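Local coordinates for protein bacteriocin (Pseudomonas syringae pv. tomato, PDB 4FZL) that binds a calcium ion and probably kills related bacteria by degrading the peptidoglycan precursor lipid II, a phosphatase-type reaction, at residues A[2-7]-A[70-76]. Sequence-based numbering, arbitrary orientation. Where two conformers were deposited one is given.
Sequences MQNPVA and IGRSQQI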
ATOM      1  N   MET A   2      -5.832  -3.276 -31.071  1.00 43.45           N
ATOM      2  CA  MET A   2      -5.284  -1.981 -30.580  1.00 35.23           C
ATOM      3  C   MET A   2      -4.487  -1.213 -31.663  1.00 29.82           C
ATOM      4  O   MET A   2      -4.094  -1.854 -32.712  1.00 39.27           O
ATOM      5  CB  MET A   2      -4.362  -2.196 -29.398  1.00 33.38           C
ATOM      6  CG  MET A   2      -4.985  -2.935 -28.239  1.00 38.58           C
ATOM      7  SD  MET A   2      -6.217  -1.921 -27.423  1.00 38.13           S
ATOM      8  CE  MET A   2      -7.718  -2.682 -27.937  1.00 39.07           C
ATOM      9  N   GLN A   3      -4.316   0.100 -31.454  1.00 31.87           N
ATOM     10  CA  GLN A   3      -3.656   0.963 -32.441  1.00 33.11           C
ATOM     11  C   GLN A   3      -2.168   0.920 -32.274  1.00 31.47           C
ATOM     12  O   GLN A   3      -1.428   1.542 -33.077  1.00 36.01           O
ATOM     13  CB  GLN A   3      -4.250   2.410 -32.428  1.00 30.98           C
ATOM     14  CG  GLN A   3      -5.719   2.401 -32.892  1.00 39.30           C
ATOM     15  CD  GLN A   3      -5.862   2.223 -34.389  1.00 40.79           C
ATOM     16  OE1 GLN A   3      -6.425   1.241 -34.863  1.00 68.14           O
ATOM     17  NE2 GLN A   3      -5.301   3.179 -35.147  1.00 63.41           N
ATOM     18  N   ASN A   4      -1.741   0.159 -31.241  1.00 37.48           N
ATOM     19  CA  ASN A   4      -0.349  -0.045 -31.042  1.00 32.22           C
ATOM     20  C   ASN A   4      -0.027  -1.352 -30.263  1.00 26.50           C
ATOM     21  O   ASN A   4      -0.881  -1.959 -29.577  1.00 31.82           O
ATOM     22  CB  ASN A   4       0.271   1.214 -30.380  1.00 31.22           C
ATOM     23  CG  ASN A   4      -0.007   1.281 -28.950  1.00 31.61           C
ATOM     24  OD1 ASN A   4       0.515   0.475 -28.215  1.00 27.11           O
ATOM     25  ND2 ASN A   4      -0.726   2.290 -28.525  1.00 28.06           N
ATOM     26  N   PRO A   5       1.235  -1.774 -30.384  1.00 25.62           N
ATOM     27  CA  PRO A   5       1.694  -3.049 -29.891  1.00 27.98           C
ATOM     28  C   PRO A   5       1.940  -3.042 -28.421  1.00 21.77           C
ATOM     29  O   PRO A   5       1.918  -4.162 -27.890  1.00 27.93           O
ATOM     30  CB  PRO A   5       3.009  -3.291 -30.670  1.00 26.98           C
ATOM     31  CG  PRO A   5       3.440  -1.921 -31.072  1.00 28.61           C
ATOM     32  CD  PRO A   5       2.161  -1.219 -31.372  1.00 25.65           C
ATOM     33  N   VAL A   6       2.167  -1.880 -27.796  1.00 21.00           N
ATOM     34  CA  VAL A   6       2.296  -1.810 -26.349  1.00 22.30           C
ATOM     35  C   VAL A   6       0.983  -2.158 -25.699  1.00 20.29           C
ATOM     36  O   VAL A   6       0.961  -3.027 -24.760  1.00 24.08           O
ATOM     37  CB  VAL A   6       2.822  -0.441 -25.853  1.00 26.88           C
ATOM     38  CG1 VAL A   6       2.913  -0.309 -24.309  1.00 22.84           C
ATOM     39  CG2 VAL A   6       4.203  -0.120 -26.494  1.00 27.76           C
ATOM     40  N   ALA A   7      -0.116  -1.567 -26.180  1.00 24.53           N
ATOM     41  CA  ALA A   7      -1.427  -1.906 -25.623  1.00 24.51           C
ATOM     42  C   ALA A   7      -1.765  -3.402 -25.864  1.00 20.84           C
ATOM     43  O   ALA A   7      -2.405  -4.079 -25.008  1.00 23.87           O
ATOM     44  CB  ALA A   7      -2.537  -1.015 -26.207  1.00 25.40           C
ATOM     45  N   ILE A  70      -4.882   3.252 -23.749  1.00 21.27           N
ATOM     46  CA  ILE A  70      -3.512   3.421 -24.288  1.00 22.61           C
ATOM     47  C   ILE A  70      -3.534   2.999 -25.786  1.00 23.31           C
ATOM     48  O   ILE A  70      -2.878   3.605 -26.632  1.00 24.52           O
ATOM     49  CB  ILE A  70      -2.486   2.610 -23.468  1.00 22.23           C
ATOM     50  CG1 ILE A  70      -2.289   3.223 -22.051  1.00 22.44           C
ATOM     51  CG2 ILE A  70      -1.088   2.589 -24.152  1.00 26.14           C
ATOM     52  CD1 ILE A  70      -1.503   2.324 -21.095  1.00 25.08           C
ATOM     53  N   GLY A  71      -4.261   1.922 -26.052  1.00 25.42           N
ATOM     54  CA  GLY A  71      -4.476   1.387 -27.393  1.00 21.25           C
ATOM     55  C   GLY A  71      -5.138   2.280 -28.416  1.00 21.98           C
ATOM     56  O   GLY A  71      -5.139   1.990 -29.622  1.00 27.51           O
ATOM     57  N   ARG A  72      -5.712   3.371 -27.979  1.00 24.13           N
ATOM     58  CA  ARG A  72      -6.302   4.338 -28.937  1.00 25.61           C
ATOM     59  C   ARG A  72      -5.229   5.225 -29.636  1.00 26.32           C
ATOM     60  O   ARG A  72      -5.518   5.909 -30.613  1.00 33.58           O
ATOM     61  CB  ARG A  72      -7.392   5.221 -28.222  1.00 27.16           C
ATOM     62  CG  ARG A  72      -8.601   4.364 -27.748  1.00 34.96           C
ATOM     63  CD  ARG A  72      -9.787   5.028 -27.086  1.00 46.37           C
ATOM     64  NE  ARG A  72     -10.887   4.022 -26.908  1.00 56.25           N
ATOM     65  CZ  ARG A  72     -11.268   3.457 -25.744  1.00 47.71           C
ATOM     66  NH1 ARG A  72     -10.681   3.809 -24.596  1.00 46.82           N
ATOM     67  NH2 ARG A  72     -12.233   2.524 -25.707  1.00 42.48           N
ATOM     68  N   SER A  73      -4.018   5.236 -29.094  1.00 25.61           N
ATOM     69  CA  SER A  73      -2.905   5.999 -29.640  0.50 24.88           C
ATOM     70  C   SER A  73      -2.136   5.143 -30.624  1.00 25.70           C
ATOM     71  O   SER A  73      -2.035   3.920 -30.418  1.00 23.69           O
ATOM     72  CB  SER A  73      -1.954   6.359 -28.512  0.50 25.72           C
ATOM     73  OG  SER A  73      -0.825   7.026 -29.041  0.50 25.80           O
ATOM     74  N   GLN A  74      -1.583   5.755 -31.666  1.00 26.14           N
ATOM     75  CA  GLN A  74      -0.656   5.025 -32.532  1.00 27.18           C
ATOM     76  C   GLN A  74       0.778   5.105 -32.024  1.00 22.68           C
ATOM     77  O   GLN A  74       1.652   4.378 -32.582  1.00 31.51           O
ATOM     78  CB  GLN A  74      -0.703   5.536 -33.965  1.00 39.02           C
ATOM     79  CG  GLN A  74      -1.985   5.141 -34.676  1.00 49.47           C
ATOM     80  CD  GLN A  74      -1.786   4.471 -36.045  1.00 80.21           C
ATOM     81  OE1 GLN A  74      -2.590   4.701 -36.948  1.00 89.57           O
ATOM     82  NE2 GLN A  74      -0.734   3.633 -36.200  1.00 81.65           N
ATOM     83  N   GLN A  75       1.039   5.923 -31.008  1.00 21.18           N
ATOM     84  CA  GLN A  75       2.390   6.021 -30.496  1.00 21.63           C
ATOM     85  C   GLN A  75       2.735   4.830 -29.558  1.00 21.79           C
ATOM     86  O   GLN A  75       1.838   4.132 -29.062  1.00 25.56           O
ATOM     87  CB  GLN A  75       2.525   7.297 -29.728  1.00 23.74           C
ATOM     88  CG  GLN A  75       2.553   8.637 -30.618  1.00 20.63           C
ATOM     89  CD  GLN A  75       2.979   9.871 -29.959  1.00 27.54           C
ATOM     90  OE1 GLN A  75       2.632  10.062 -28.845  1.00 37.09           O
ATOM     91  NE2 GLN A  75       3.965  10.561 -30.524  1.00 34.27           N
ATOM     92  N   ILE A  76       4.043   4.615 -29.385  1.00 21.00           N
ATOM     93  CA  ILE A  76       4.568   3.521 -28.600  1.00 21.86           C
ATOM     94  C   ILE A  76       5.618   3.933 -27.559  1.00 22.57           C
ATOM     95  O   ILE A  76       6.245   3.113 -26.954  1.00 26.85           O
ATOM     96  CB  ILE A  76       5.117   2.361 -29.458  1.00 23.82           C
ATOM     97  CG1 ILE A  76       6.266   2.865 -30.365  1.00 22.57           C
ATOM     98  CG2 ILE A  76       3.997   1.665 -30.298  1.00 27.20           C
ATOM     99  CD1 ILE A  76       7.051   1.751 -31.073  1.00 28.00           C
TER
HETATM  100  O   HOH W   1       1.120   1.730 -33.579  1.00 42.80           O
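Asn4, the N-cap of helix 5-12, reaches into the type I turn, Ile70 to Ser73, at the end of helix 59-70, and binds both elements with one amide, far from the calcium site. Asn4 CB lies 3.8 Å from Ile76 CG2 and also touches the carbonyl oxygens of Ser73 and Gln75. Asn4 CG rests against the same two oxygens, 3.4 Å from Gln75 O. With chi1 at 78°, CG sits between the backbone N and the carbonyl carbon, which turns the NH2 end of the amide to Ser73 O and Ile70 O. Asn4 OD1 turns back to its own helix and accepts from Ala7 N at 3.0 Å. Asn4 ND2 makes a nearly straight bond to Ser73 O, 2.8 Å long, which lies in the Asn4 amide plane but arrives above the plane of the carbonyl; a weak bond runs to Ile70 O. Beside the amide, Gln3 N donates to a lone pair of Gly71 O (2.8 Å), and a water links Gln3 O with Gln74 O. Ala7 CB presses against Gly71 CA at 3.3 Å, while Pro5 CD and Val6 CG2 lean on Ile76. Accepting from the helix at OD1 and donating to the turn at ND2, the buried amide has its flip state fixed.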